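Local coordinates for protein pullulanase (Bacillus acidopullulyticus, PDB 2WAN) that hydrolyses the alpha-1,6-glucosidic linkages of pullulan and probably debranches starch-derived polysaccharides, with carbohydrate-binding modules attached to an alpha-amylase-type barrel, at residues Thr327-Trp332 with Val339-Tyr344; Asn345-Ser350 with Asn375-Tyr380; Met357-Ser360 with Thr364-Leu367; Leu379-Val384 with Thr388-Asp393. All coordinates share one frame; numbering follows the deposited sequence. Where two conformers were deposited one is given.

Overall arrangement
All four contacts lie in the carbohydrate-binding module 48 region, a beta-sandwich by family, whose neighbouring strands pair antiparallel. From the N terminus, contact 1 comes first: it closes a six-residue loop and packs strand 326-332 across the interior on strand 338-344. Contact 2 then opens on the loop after strand 338-344 and reaches forward to Trp376 and Tyr377. Within the span it closes sits contact 3, the hairpin of strands 353-359 and 364-370, whose two strands pair with those of contact 1. Contact 4 follows as a second hairpin, sharing Leu379 and Tyr380 with contact 2. Met357 of contact 3 packs on Tyr380, so the two hairpins also meet.

Contact 1: Thr327-Trp332 with Val339-Tyr344; sequences TSFRVW and VQLLLY
Phe329 and Val331 meet Val339, Leu341 and Leu343 in a purely apolar contact across the interior of the carbohydrate-binding module 48, whose family fold is an immunoglobulin-like beta-sandwich. Strands 327-332 and 339-344 are not hydrogen-bonded neighbours: their axes pass 9.7 Å apart at 136°, and the alternate residues that turn inward fill the gap. The phenyl ring of Phe329 carries most of it. With CG anti to the backbone N (chi1 177°), Leu341 extends its branch toward Phe329 and presents both methyls to the aromatic carbons; the two side chains cross at about a right angle. Leu341 CD2 lies over the face in a CH-pi contact, 3.9 Å from the ring centroid, while Leu341 CD1 comes to 3.8 Å from Phe329 CD2 on the other half of the ring. Around them, Tyr378 meets Phe329 edge-to-face and also touches Leu341, while Tyr380 packs on Val331, so aromatic groups of strand 377-383 help to close the core. Further along, Leu343 CD2 approaches the far end of the phenyl group obliquely, 4.2 Å from Phe329 CZ. At the other end of the contact the two valines touch by single methyl branches, Val331 CG1 and Val339 CG1, 4.1 Å apart.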
loop_
_atom_site.group_PDB
_atom_site.type_symbol
_atom_site.label_atom_id
_atom_site.label_comp_id
_atom_site.label_asym_id
_atom_site.label_seq_id
_atom_site.Cartn_x
_atom_site.Cartn_y
_atom_site.Cartn_z
ATOM N N THR A 327 -25.760 -25.145 -3.226
ATOM C CA THR A 327 -24.603 -24.258 -3.015
ATOM C C THR A 327 -23.320 -25.026 -3.374
ATOM O O THR A 327 -23.150 -26.174 -2.981
ATOM C CB THR A 327 -24.554 -23.703 -1.557
ATOM O OG1 THR A 327 -25.692 -22.869 -1.309
ATOM C CG2 THR A 327 -23.284 -22.881 -1.327
ATOM N N SER A 328 -22.438 -24.393 -4.142
ATOM C CA SER A 328 -21.142 -24.983 -4.483
ATOM C C SER A 328 -20.033 -24.284 -3.706
ATOM O O SER A 328 -20.076 -23.057 -3.520
ATOM C CB SER A 328 -20.863 -24.852 -5.978
ATOM O OG SER A 328 -21.831 -25.582 -6.720
ATOM N N PHE A 329 -19.049 -25.075 -3.282
ATOM C CA PHE A 329 -17.939 -24.601 -2.457
ATOM C C PHE A 329 -16.654 -24.929 -3.190
ATOM O O PHE A 329 -16.555 -25.967 -3.859
ATOM C CB PHE A 329 -17.937 -25.279 -1.088
ATOM C CG PHE A 329 -19.213 -25.079 -0.304
ATOM C CD1 PHE A 329 -20.345 -25.860 -0.559
ATOM C CD2 PHE A 329 -19.276 -24.108 0.701
ATOM C CE1 PHE A 329 -21.521 -25.675 0.176
ATOM C CE2 PHE A 329 -20.443 -23.919 1.451
ATOM C CZ PHE A 329 -21.574 -24.708 1.182
ATOM N N ARG A 330 -15.678 -24.030 -3.089
ATOM C CA ARG A 330 -14.354 -24.283 -3.656
ATOM C C ARG A 330 -13.299 -23.548 -2.859
ATOM O O ARG A 330 -13.477 -22.367 -2.523
ATOM C CB ARG A 330 -14.261 -23.891 -5.137
ATOM C CG ARG A 330 -12.979 -24.460 -5.804
ATOM C CD ARG A 330 -12.822 -24.049 -7.258
ATOM N NE ARG A 330 -13.814 -24.666 -8.148
ATOM C CZ ARG A 330 -13.624 -25.800 -8.824
ATOM N NH1 ARG A 330 -12.486 -26.470 -8.710
ATOM N NH2 ARG A 330 -14.579 -26.264 -9.618
ATOM N N VAL A 331 -12.226 -24.269 -2.527
ATOM C CA VAL A 331 -11.117 -23.722 -1.730
ATOM C C VAL A 331 -9.784 -24.191 -2.312
ATOM O O VAL A 331 -9.669 -25.339 -2.771
ATOM C CB VAL A 331 -11.237 -24.120 -0.216
ATOM C CG1 VAL A 331 -11.140 -25.655 -0.022
ATOM C CG2 VAL A 331 -10.195 -23.388 0.642
ATOM N N TRP A 332 -8.786 -23.303 -2.309
ATOM C CA TRP A 332 -7.445 -23.637 -2.785
ATOM C C TRP A 332 -6.594 -24.160 -1.632
ATOM O O TRP A 332 -6.312 -23.432 -0.680
ATOM C CB TRP A 332 -6.790 -22.401 -3.425
ATOM C CG TRP A 332 -5.485 -22.693 -4.144
ATOM C CD1 TRP A 332 -5.312 -23.449 -5.274
ATOM C CD2 TRP A 332 -4.189 -22.214 -3.775
ATOM N NE1 TRP A 332 -3.972 -23.473 -5.628
ATOM C CE2 TRP A 332 -3.266 -22.719 -4.726
ATOM C CE3 TRP A 332 -3.717 -21.391 -2.739
ATOM C CZ2 TRP A 332 -1.891 -22.433 -4.661
ATOM C CZ3 TRP A 332 -2.355 -21.114 -2.671
ATOM C CH2 TRP A 332 -1.458 -21.636 -3.629
ATOM N N VAL A 339 -9.582 -32.391 2.598
ATOM C CA VAL A 339 -10.421 -31.247 2.987
ATOM C C VAL A 339 -11.871 -31.705 3.126
ATOM O O VAL A 339 -12.420 -32.330 2.218
ATOM C CB VAL A 339 -10.342 -30.058 1.985
ATOM C CG1 VAL A 339 -11.170 -28.874 2.504
ATOM C CG2 VAL A 339 -8.902 -29.606 1.750
ATOM N N GLN A 340 -12.472 -31.414 4.275
ATOM C CA GLN A 340 -13.890 -31.671 4.477
ATOM C C GLN A 340 -14.655 -30.364 4.688
ATOM O O GLN A 340 -14.104 -29.384 5.213
ATOM C CB GLN A 340 -14.085 -32.585 5.678
ATOM C CG GLN A 340 -13.402 -33.933 5.490
ATOM C CD GLN A 340 -13.956 -34.985 6.425
ATOM O OE1 GLN A 340 -13.308 -35.364 7.396
ATOM N NE2 GLN A 340 -15.167 -35.450 6.141
ATOM N N LEU A 341 -15.918 -30.372 4.269
ATOM C CA LEU A 341 -16.860 -29.279 4.536
ATOM C C LEU A 341 -17.650 -29.582 5.809
ATOM O O LEU A 341 -18.270 -30.652 5.917
ATOM C CB LEU A 341 -17.817 -29.114 3.339
ATOM C CG LEU A 341 -18.938 -28.067 3.442
ATOM C CD1 LEU A 341 -18.338 -26.648 3.423
ATOM C CD2 LEU A 341 -19.934 -28.240 2.299
ATOM N N LEU A 342 -17.642 -28.635 6.754
ATOM C CA LEU A 342 -18.434 -28.745 7.977
ATOM C C LEU A 342 -19.592 -27.766 7.867
ATOM O O LEU A 342 -19.377 -26.559 7.720
ATOM C CB LEU A 342 -17.598 -28.444 9.236
ATOM C CG LEU A 342 -16.270 -29.210 9.387
ATOM C CD1 LEU A 342 -15.572 -28.864 10.710
ATOM C CD2 LEU A 342 -16.534 -30.692 9.316
ATOM N N LEU A 343 -20.807 -28.308 7.888
ATOM C CA LEU A 343 -22.044 -27.529 7.772
ATOM C C LEU A 343 -22.773 -27.487 9.101
ATOM O O LEU A 343 -22.905 -28.524 9.763
ATOM C CB LEU A 343 -22.974 -28.147 6.707
ATOM C CG LEU A 343 -22.588 -27.921 5.246
ATOM C CD1 LEU A 343 -23.548 -28.671 4.321
ATOM C CD2 LEU A 343 -22.556 -26.431 4.867
ATOM N N TYR A 344 -23.257 -26.298 9.472
ATOM C CA TYR A 344 -23.967 -26.059 10.728
ATOM C C TYR A 344 -25.300 -25.358 10.438
ATOM O O TYR A 344 -25.341 -24.307 9.778
ATOM C CB TYR A 344 -23.149 -25.169 11.673
ATOM C CG TYR A 344 -21.723 -25.646 11.961
ATOM C CD1 TYR A 344 -21.415 -26.296 13.155
ATOM C CD2 TYR A 344 -20.688 -25.418 11.040
ATOM C CE1 TYR A 344 -20.093 -26.713 13.434
ATOM C CE2 TYR A 344 -19.374 -25.843 11.301
ATOM C CZ TYR A 344 -19.092 -26.493 12.493
ATOM O OH TYR A 344 -17.799 -26.905 12.739
#

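Contact 2: Asn345-Ser350 with Asn375-Tyr380; sequences NSEKGS and NWYYLY. With SO4 (sulfate ion), chain K.
With CG anti to its carbonyl carbon (chi1 -81°), Trp376 lays its indole against Asn345, and Glu347, with CG anti to the backbone N (chi1 -166°) and an extended chain, passes obliquely over the phenol of Tyr377. Asn345 offers its CB, not its amide: the methylene sits over one face of the indole, 3.6 Å from the centroid of the six-membered ring. A sulfate, probably from the crystallisation liquor, lies at the indole edge, where Trp376 NE1 donates to sulfate O4 at 2.7 Å with an angle of 161°. Replacing Trp376 by a leucine would probably cost the sulfate its N-H donor and leave Asn345 CB without the flat surface it rests on. The contact belongs to the surface of the carbohydrate-binding module 48 sandwich, where loop 345-350, after strand 338-344, folds over Trp376 and Tyr377. The loop is shaped by an ST motif in which Ser346 OG accepts from Gly349 N at 2.8 Å. Glu347 CA lies over one face of the Tyr377 ring, 4.0 Å from its centroid. Farther out, one water joins the two polar ends, donating to Glu347 OE2 at 2.7 Å and accepting from Tyr377 OH at 2.8 Å. Glu347 OE2 also accepts from the backbone N of Val401, which anchors the carboxylate beside the phenol.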
loop_
_atom_site.group_PDB
_atom_site.type_symbol
_atom_site.label_atom_id
_atom_site.label_comp_id
_atom_site.label_asym_id
_atom_site.label_seq_id
_atom_site.Cartn_x
_atom_site.Cartn_y
_atom_site.Cartn_z
ATOM N N ASN A 345 -26.387 -25.930 10.947
ATOM C CA ASN A 345 -27.706 -25.303 10.810
ATOM C C ASN A 345 -28.033 -24.324 11.940
ATOM O O ASN A 345 -29.192 -23.942 12.139
ATOM C CB ASN A 345 -28.784 -26.391 10.664
ATOM C CG ASN A 345 -28.963 -27.210 11.925
ATOM O OD1 ASN A 345 -28.330 -26.955 12.952
ATOM N ND2 ASN A 345 -29.843 -28.208 11.852
ATOM N N SER A 346 -27.003 -23.937 12.685
ATOM C CA SER A 346 -27.118 -22.926 13.728
ATOM C C SER A 346 -25.789 -22.198 13.904
ATOM O O SER A 346 -24.731 -22.682 13.513
ATOM C CB SER A 346 -27.574 -23.528 15.070
ATOM O OG SER A 346 -26.493 -24.148 15.764
ATOM N N GLU A 347 -25.863 -21.023 14.499
ATOM C CA GLU A 347 -24.689 -20.198 14.694
ATOM C C GLU A 347 -23.696 -20.743 15.743
ATOM O O GLU A 347 -22.490 -20.551 15.603
ATOM C CB GLU A 347 -25.148 -18.779 15.027
ATOM C CG GLU A 347 -24.071 -17.712 14.949
ATOM C CD GLU A 347 -24.649 -16.303 14.936
ATOM O OE1 GLU A 347 -25.785 -16.099 15.404
ATOM O OE2 GLU A 347 -23.964 -15.392 14.452
ATOM N N LYS A 348 -24.196 -21.416 16.785
ATOM C CA LYS A 348 -23.353 -21.877 17.894
ATOM C C LYS A 348 -23.407 -23.392 18.173
ATOM O O LYS A 348 -22.573 -23.916 18.915
ATOM C CB LYS A 348 -23.692 -21.132 19.194
ATOM C CG LYS A 348 -23.009 -19.779 19.365
ATOM C CD LYS A 348 -23.503 -19.092 20.643
ATOM C CE LYS A 348 -22.608 -17.930 21.058
ATOM N NZ LYS A 348 -21.357 -18.391 21.723
ATOM N N GLY A 349 -24.378 -24.078 17.583
ATOM C CA GLY A 349 -24.594 -25.506 17.862
ATOM C C GLY A 349 -23.591 -26.406 17.175
ATOM O O GLY A 349 -22.799 -25.950 16.345
ATOM N N SER A 350 -23.633 -27.694 17.515
ATOM C CA SER A 350 -22.681 -28.661 16.977
ATOM C C SER A 350 -22.875 -28.920 15.470
ATOM O O SER A 350 -23.908 -28.564 14.882
ATOM C CB SER A 350 -22.755 -29.971 17.771
ATOM O OG SER A 350 -24.064 -30.517 17.712
ATOM N N ASN A 375 -28.614 -19.014 5.012
ATOM C CA ASN A 375 -28.458 -18.772 6.451
ATOM C C ASN A 375 -27.804 -19.898 7.221
ATOM O O ASN A 375 -27.783 -19.867 8.451
ATOM C CB ASN A 375 -29.789 -18.370 7.113
ATOM C CG ASN A 375 -30.393 -17.133 6.483
ATOM O OD1 ASN A 375 -29.678 -16.257 6.002
ATOM N ND2 ASN A 375 -31.717 -17.075 6.455
ATOM N N TRP A 376 -27.230 -20.867 6.495
ATOM C CA TRP A 376 -26.428 -21.934 7.111
ATOM C C TRP A 376 -25.006 -21.421 7.373
ATOM O O TRP A 376 -24.563 -20.446 6.747
ATOM C CB TRP A 376 -26.362 -23.159 6.195
ATOM C CG TRP A 376 -27.571 -24.028 6.289
ATOM C CD1 TRP A 376 -28.858 -23.692 5.951
ATOM C CD2 TRP A 376 -27.613 -25.389 6.737
ATOM N NE1 TRP A 376 -29.703 -24.761 6.177
ATOM C CE2 TRP A 376 -28.966 -25.813 6.659
ATOM C CE3 TRP A 376 -26.640 -26.289 7.208
ATOM C CZ2 TRP A 376 -29.370 -27.101 7.031
ATOM C CZ3 TRP A 376 -27.044 -27.575 7.580
ATOM C CH2 TRP A 376 -28.401 -27.967 7.480
ATOM N N TYR A 377 -24.294 -22.082 8.288
ATOM C CA TYR A 377 -22.915 -21.711 8.613
ATOM C C TYR A 377 -21.968 -22.827 8.197
ATOM O O TYR A 377 -22.370 -24.000 8.100
ATOM C CB TYR A 377 -22.764 -21.387 10.107
ATOM C CG TYR A 377 -23.587 -20.186 10.531
ATOM C CD1 TYR A 377 -24.945 -20.321 10.897
ATOM C CD2 TYR A 377 -23.029 -18.906 10.530
ATOM C CE1 TYR A 377 -25.708 -19.215 11.279
ATOM C CE2 TYR A 377 -23.792 -17.789 10.904
ATOM C CZ TYR A 377 -25.123 -17.947 11.281
ATOM O OH TYR A 377 -25.857 -16.832 11.655
ATOM N N TYR A 378 -20.713 -22.483 7.930
ATOM C CA TYR A 378 -19.774 -23.521 7.521
ATOM C C TYR A 378 -18.325 -23.208 7.851
ATOM O O TYR A 378 -17.944 -22.055 8.127
ATOM C CB TYR A 378 -19.887 -23.826 6.019
ATOM C CG TYR A 378 -19.284 -22.799 5.043
ATOM C CD1 TYR A 378 -19.875 -21.546 4.858
ATOM C CD2 TYR A 378 -18.146 -23.116 4.280
ATOM C CE1 TYR A 378 -19.346 -20.625 3.950
ATOM C CE2 TYR A 378 -17.604 -22.199 3.358
ATOM C CZ TYR A 378 -18.220 -20.963 3.198
ATOM O OH TYR A 378 -17.741 -20.063 2.295
ATOM N N LEU A 379 -17.541 -24.278 7.860
ATOM C CA LEU A 379 -16.091 -24.208 8.006
ATOM C C LEU A 379 -15.485 -25.231 7.073
ATOM O O LEU A 379 -16.159 -26.217 6.687
ATOM C CB LEU A 379 -15.670 -24.570 9.430
ATOM C CG LEU A 379 -15.945 -23.560 10.547
ATOM C CD1 LEU A 379 -15.714 -24.178 11.920
ATOM C CD2 LEU A 379 -15.083 -22.298 10.348
ATOM N N TYR A 380 -14.222 -25.004 6.703
ATOM C CA TYR A 380 -13.395 -26.061 6.081
ATOM C C TYR A 380 -12.534 -26.745 7.128
ATOM O O TYR A 380 -11.945 -26.096 7.985
ATOM C CB TYR A 380 -12.496 -25.506 4.956
ATOM C CG TYR A 380 -13.258 -24.874 3.808
ATOM C CD1 TYR A 380 -14.248 -25.589 3.116
ATOM C CD2 TYR A 380 -12.969 -23.570 3.387
ATOM C CE1 TYR A 380 -14.945 -25.009 2.055
ATOM C CE2 TYR A 380 -13.641 -22.997 2.310
ATOM C CZ TYR A 380 -14.641 -23.713 1.666
ATOM O OH TYR A 380 -15.323 -23.147 0.620
HETATM S S SO4 K . -33.577 -25.606 6.015
HETATM O O1 SO4 K . -34.013 -25.340 4.642
HETATM O O2 SO4 K . -33.101 -26.989 6.083
HETATM O O3 SO4 K . -34.684 -25.399 6.936
HETATM O O4 SO4 K . -32.446 -24.705 6.310
HETATM O O HOH W 1 -24.532 -14.415 12.009
#

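Contact 3: Met357-Ser360 with Thr364-Leu367; sequences MQKS and TWKL
Lys359 runs out alongside the indole of Trp365, its aliphatic part stretched over the ring; the two form a non-hydrogen-bonded antiparallel pair, which sets them together on one face of the sheet. Lys359 CG stands 3.7 Å from the centroid of the six-membered ring in a CH-pi contact, and Lys359 CE comes down on Trp365 CZ2 at 3.6 Å. At the indole edge, near its plane, is Met357 O, 3.5 Å from Trp365 CE3. Losing this indole to an alanine would probably leave the lysine chain without the ring beneath it and free to turn. Beneath these side chains the backbones pair: Gln358 N donates to Lys366 O and Lys366 N to Gln358 O, both at 2.9 Å, and Ser360 N to Thr364 O at 2.8 Å. Away from the indole, a chi1 of 72° tucks Lys366 CG in between N and C, and from there Lys366 CD reaches Ser360 OG at 3.5 Å. A water then joins Ser360 OG to Lys366 NZ. Farther out, Arg330 NH1 bonds to both Ser360 OG and Thr364 OG1, and Thr364 OG1 also bonds to Asp361 O in the connecting turn. This is an antiparallel beta-hairpin, strands 353-359 and 364-370, within the carbohydrate-binding module 48 sandwich.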
loop_
_atom_site.group_PDB
_atom_site.type_symbol
_atom_site.label_atom_id
_atom_site.label_comp_id
_atom_site.label_asym_id
_atom_site.label_seq_id
_atom_site.Cartn_x
_atom_site.Cartn_y
_atom_site.Cartn_z
ATOM N N MET A 357 -14.892 -33.240 0.640
ATOM C CA MET A 357 -14.776 -32.507 -0.622
ATOM C C MET A 357 -13.916 -33.306 -1.607
ATOM O O MET A 357 -13.268 -34.285 -1.223
ATOM C CB MET A 357 -14.236 -31.087 -0.400
ATOM C CG MET A 357 -15.139 -30.268 0.523
ATOM S SD MET A 357 -14.566 -28.569 0.842
ATOM C CE MET A 357 -14.841 -27.805 -0.764
ATOM N N GLN A 358 -13.935 -32.883 -2.867
ATOM C CA GLN A 358 -13.281 -33.599 -3.958
ATOM C C GLN A 358 -12.091 -32.810 -4.465
ATOM O O GLN A 358 -12.220 -31.626 -4.772
ATOM C CB GLN A 358 -14.253 -33.815 -5.122
ATOM C CG GLN A 358 -15.603 -34.413 -4.756
ATOM C CD GLN A 358 -16.647 -34.232 -5.859
ATOM O OE1 GLN A 358 -16.319 -34.176 -7.054
ATOM N NE2 GLN A 358 -17.913 -34.149 -5.458
ATOM N N LYS A 359 -10.939 -33.471 -4.558
ATOM C CA LYS A 359 -9.775 -32.896 -5.240
ATOM C C LYS A 359 -10.151 -32.471 -6.658
ATOM O O LYS A 359 -10.719 -33.257 -7.423
ATOM C CB LYS A 359 -8.619 -33.898 -5.291
ATOM C CG LYS A 359 -7.590 -33.713 -4.207
ATOM C CD LYS A 359 -6.467 -34.764 -4.279
ATOM C CE LYS A 359 -5.485 -34.616 -3.111
ATOM N NZ LYS A 359 -4.561 -35.776 -2.966
ATOM N N SER A 360 -9.842 -31.222 -6.997
ATOM C CA SER A 360 -10.186 -30.653 -8.294
ATOM C C SER A 360 -8.987 -29.901 -8.912
ATOM O O SER A 360 -7.848 -30.142 -8.524
ATOM C CB SER A 360 -11.416 -29.747 -8.153
ATOM O OG SER A 360 -11.909 -29.338 -9.417
ATOM N N THR A 364 -7.174 -27.108 -5.943
ATOM C CA THR A 364 -8.446 -26.802 -5.292
ATOM C C THR A 364 -9.207 -28.057 -4.860
ATOM O O THR A 364 -8.983 -29.157 -5.376
ATOM C CB THR A 364 -9.378 -25.900 -6.148
ATOM O OG1 THR A 364 -9.861 -26.626 -7.291
ATOM C CG2 THR A 364 -8.649 -24.630 -6.606
ATOM N N TRP A 365 -10.110 -27.860 -3.904
ATOM C CA TRP A 365 -11.067 -28.869 -3.477
ATOM C C TRP A 365 -12.451 -28.272 -3.671
ATOM O O TRP A 365 -12.676 -27.084 -3.404
ATOM C CB TRP A 365 -10.844 -29.237 -2.010
ATOM C CG TRP A 365 -9.546 -29.971 -1.742
ATOM C CD1 TRP A 365 -8.277 -29.462 -1.813
ATOM C CD2 TRP A 365 -9.407 -31.338 -1.330
ATOM N NE1 TRP A 365 -7.352 -30.436 -1.489
ATOM C CE2 TRP A 365 -8.022 -31.594 -1.181
ATOM C CE3 TRP A 365 -10.320 -32.374 -1.082
ATOM C CZ2 TRP A 365 -7.527 -32.846 -0.781
ATOM C CZ3 TRP A 365 -9.825 -33.622 -0.688
ATOM C CH2 TRP A 365 -8.444 -33.846 -0.548
ATOM N N LYS A 366 -13.388 -29.094 -4.132
ATOM C CA LYS A 366 -14.711 -28.593 -4.467
ATOM C C LYS A 366 -15.818 -29.491 -3.941
ATOM O O LYS A 366 -15.603 -30.678 -3.662
ATOM C CB LYS A 366 -14.857 -28.421 -5.978
ATOM C CG LYS A 366 -14.947 -29.749 -6.750
ATOM C CD LYS A 366 -15.218 -29.525 -8.214
ATOM C CE LYS A 366 -15.559 -30.845 -8.911
ATOM N NZ LYS A 366 -15.853 -30.634 -10.358
ATOM N N LEU A 367 -17.011 -28.920 -3.821
ATOM C CA LEU A 367 -18.201 -29.719 -3.508
ATOM C C LEU A 367 -19.475 -28.967 -3.835
ATOM O O LEU A 367 -19.609 -27.778 -3.505
ATOM C CB LEU A 367 -18.225 -30.140 -2.035
ATOM C CG LEU A 367 -19.289 -31.177 -1.651
ATOM C CD1 LEU A 367 -19.002 -32.506 -2.382
ATOM C CD2 LEU A 367 -19.301 -31.381 -0.142
HETATM O O HOH W 2 -12.861 -31.265 -10.892
#

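Contact 4: Leu379-Val384 with Thr388-Asp393; sequences LYQVTV and TQTAVD
Tyr380 and Ala391, then Val382 and Gln389, are the hydrogen-bonded pairs of an antiparallel beta-hairpin, and each is doubly bonded. Tyr380 N donates to Ala391 O at 2.9 Å, and the straightest of the four bonds runs from Val382 N to Gln389 O, at 2.8 Å and 173°. Between the bonded pairs, CA-H...O contacts add to the pairing, as from Thr390 CA to Tyr380 O at 3.1 Å.

Two side-chain hydrogen bonds finish the ends. The backbones of Thr383 and Thr388 form a non-hydrogen-bonded pair, while their hydroxyls share a bond, OG1 to OG1 at 2.7 Å, in which either could be the donor. At the opposite end Tyr380 OH donates to Asp393 OD2 at 2.8 Å, well off the plane of the carboxylate (57°). Tyr378 OH bonds to the same oxygen, and OD1 is held by Tyr395 N, so the carboxylate is fixed on both branches.

Apolar contacts add to this. Leu379 CD2 touches Val392 CG2 at 3.7 Å, and the aliphatic Gln381 CG packs 3.5 Å from Thr388 CG2.

Strand 377-383 bonds along its other edge to strand 338-344. Strand 388-391 faces helix 564-568, where Lys567 NZ bonds to Thr390 O, Asp564 OD1 takes Val392 N, and Ile568 packs on Ala391.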
loop_
_atom_site.group_PDB
_atom_site.type_symbol
_atom_site.label_atom_id
_atom_site.label_comp_id
_atom_site.label_asym_id
_atom_site.label_seq_id
_atom_site.Cartn_x
_atom_site.Cartn_y
_atom_site.Cartn_z
ATOM N N LEU A 379 -17.541 -24.278 7.860
ATOM C CA LEU A 379 -16.091 -24.208 8.006
ATOM C C LEU A 379 -15.485 -25.231 7.073
ATOM O O LEU A 379 -16.159 -26.217 6.687
ATOM C CB LEU A 379 -15.670 -24.570 9.430
ATOM C CG LEU A 379 -15.945 -23.560 10.547
ATOM C CD1 LEU A 379 -15.714 -24.178 11.920
ATOM C CD2 LEU A 379 -15.083 -22.298 10.348
ATOM N N TYR A 380 -14.222 -25.004 6.703
ATOM C CA TYR A 380 -13.395 -26.061 6.081
ATOM C C TYR A 380 -12.534 -26.745 7.128
ATOM O O TYR A 380 -11.945 -26.096 7.985
ATOM C CB TYR A 380 -12.496 -25.506 4.956
ATOM C CG TYR A 380 -13.258 -24.874 3.808
ATOM C CD1 TYR A 380 -14.248 -25.589 3.116
ATOM C CD2 TYR A 380 -12.969 -23.570 3.387
ATOM C CE1 TYR A 380 -14.945 -25.009 2.055
ATOM C CE2 TYR A 380 -13.641 -22.997 2.310
ATOM C CZ TYR A 380 -14.641 -23.713 1.666
ATOM O OH TYR A 380 -15.323 -23.147 0.620
ATOM N N GLN A 381 -12.467 -28.071 7.044
ATOM C CA GLN A 381 -11.585 -28.844 7.896
ATOM C C GLN A 381 -10.446 -29.364 7.018
ATOM O O GLN A 381 -10.662 -30.137 6.078
ATOM C CB GLN A 381 -12.362 -29.968 8.574
ATOM C CG GLN A 381 -11.512 -30.769 9.575
ATOM C CD GLN A 381 -12.321 -31.842 10.281
ATOM O OE1 GLN A 381 -12.676 -31.696 11.444
ATOM N NE2 GLN A 381 -12.637 -32.909 9.567
ATOM N N VAL A 382 -9.242 -28.878 7.297
ATOM C CA VAL A 382 -8.115 -29.064 6.391
ATOM C C VAL A 382 -7.021 -29.858 7.078
ATOM O O VAL A 382 -6.524 -29.455 8.136
ATOM C CB VAL A 382 -7.520 -27.697 5.925
ATOM C CG1 VAL A 382 -6.395 -27.917 4.933
ATOM C CG2 VAL A 382 -8.606 -26.806 5.300
ATOM N N THR A 383 -6.660 -30.987 6.466
ATOM C CA THR A 383 -5.561 -31.816 6.940
ATOM C C THR A 383 -4.328 -31.544 6.084
ATOM O O THR A 383 -4.340 -31.779 4.872
ATOM C CB THR A 383 -5.924 -33.326 6.907
ATOM O OG1 THR A 383 -7.099 -33.546 7.709
ATOM C CG2 THR A 383 -4.757 -34.163 7.451
ATOM N N VAL A 384 -3.275 -31.033 6.709
ATOM C CA VAL A 384 -2.008 -30.824 6.020
ATOM C C VAL A 384 -0.909 -31.584 6.733
ATOM O O VAL A 384 -0.617 -31.306 7.898
ATOM C CB VAL A 384 -1.624 -29.332 5.959
ATOM C CG1 VAL A 384 -0.195 -29.183 5.461
ATOM C CG2 VAL A 384 -2.580 -28.577 5.052
ATOM N N THR A 388 -4.703 -31.461 11.625
ATOM C CA THR A 388 -6.001 -31.067 11.072
ATOM C C THR A 388 -6.528 -29.856 11.838
ATOM O O THR A 388 -6.554 -29.849 13.070
ATOM C CB THR A 388 -7.010 -32.230 11.156
ATOM O OG1 THR A 388 -6.537 -33.321 10.359
ATOM C CG2 THR A 388 -8.387 -31.810 10.629
ATOM N N GLN A 389 -6.917 -28.818 11.104
ATOM C CA GLN A 389 -7.536 -27.653 11.724
ATOM C C GLN A 389 -8.749 -27.218 10.923
ATOM O O GLN A 389 -8.930 -27.653 9.785
ATOM C CB GLN A 389 -6.535 -26.495 11.801
ATOM C CG GLN A 389 -5.194 -26.841 12.482
ATOM C CD GLN A 389 -4.297 -25.622 12.625
ATOM O OE1 GLN A 389 -4.574 -24.730 13.428
ATOM N NE2 GLN A 389 -3.219 -25.586 11.858
ATOM N N THR A 390 -9.572 -26.351 11.519
ATOM C CA THR A 390 -10.715 -25.777 10.800
ATOM C C THR A 390 -10.423 -24.317 10.465
ATOM O O THR A 390 -9.683 -23.635 11.189
ATOM C CB THR A 390 -12.032 -25.864 11.598
ATOM O OG1 THR A 390 -11.868 -25.196 12.846
ATOM C CG2 THR A 390 -12.409 -27.323 11.865
ATOM N N ALA A 391 -11.021 -23.841 9.382
ATOM C CA ALA A 391 -10.803 -22.458 8.942
ATOM C C ALA A 391 -12.091 -21.897 8.346
ATOM O O ALA A 391 -12.895 -22.623 7.743
ATOM C CB ALA A 391 -9.666 -22.393 7.929
ATOM N N VAL A 392 -12.291 -20.603 8.558
ATOM C CA VAL A 392 -13.333 -19.852 7.859
ATOM C C VAL A 392 -12.848 -19.616 6.420
ATOM O O VAL A 392 -11.672 -19.305 6.184
ATOM C CB VAL A 392 -13.648 -18.514 8.600
ATOM C CG1 VAL A 392 -14.671 -17.644 7.800
ATOM C CG2 VAL A 392 -14.158 -18.783 10.009
ATOM N N ASP A 393 -13.746 -19.809 5.458
ATOM C CA ASP A 393 -13.471 -19.529 4.062
ATOM C C ASP A 393 -12.956 -18.085 3.894
ATOM O O ASP A 393 -13.674 -17.154 4.235
ATOM C CB ASP A 393 -14.770 -19.690 3.278
ATOM C CG ASP A 393 -14.555 -19.809 1.780
ATOM O OD1 ASP A 393 -13.531 -19.322 1.275
ATOM O OD2 ASP A 393 -15.423 -20.430 1.098
#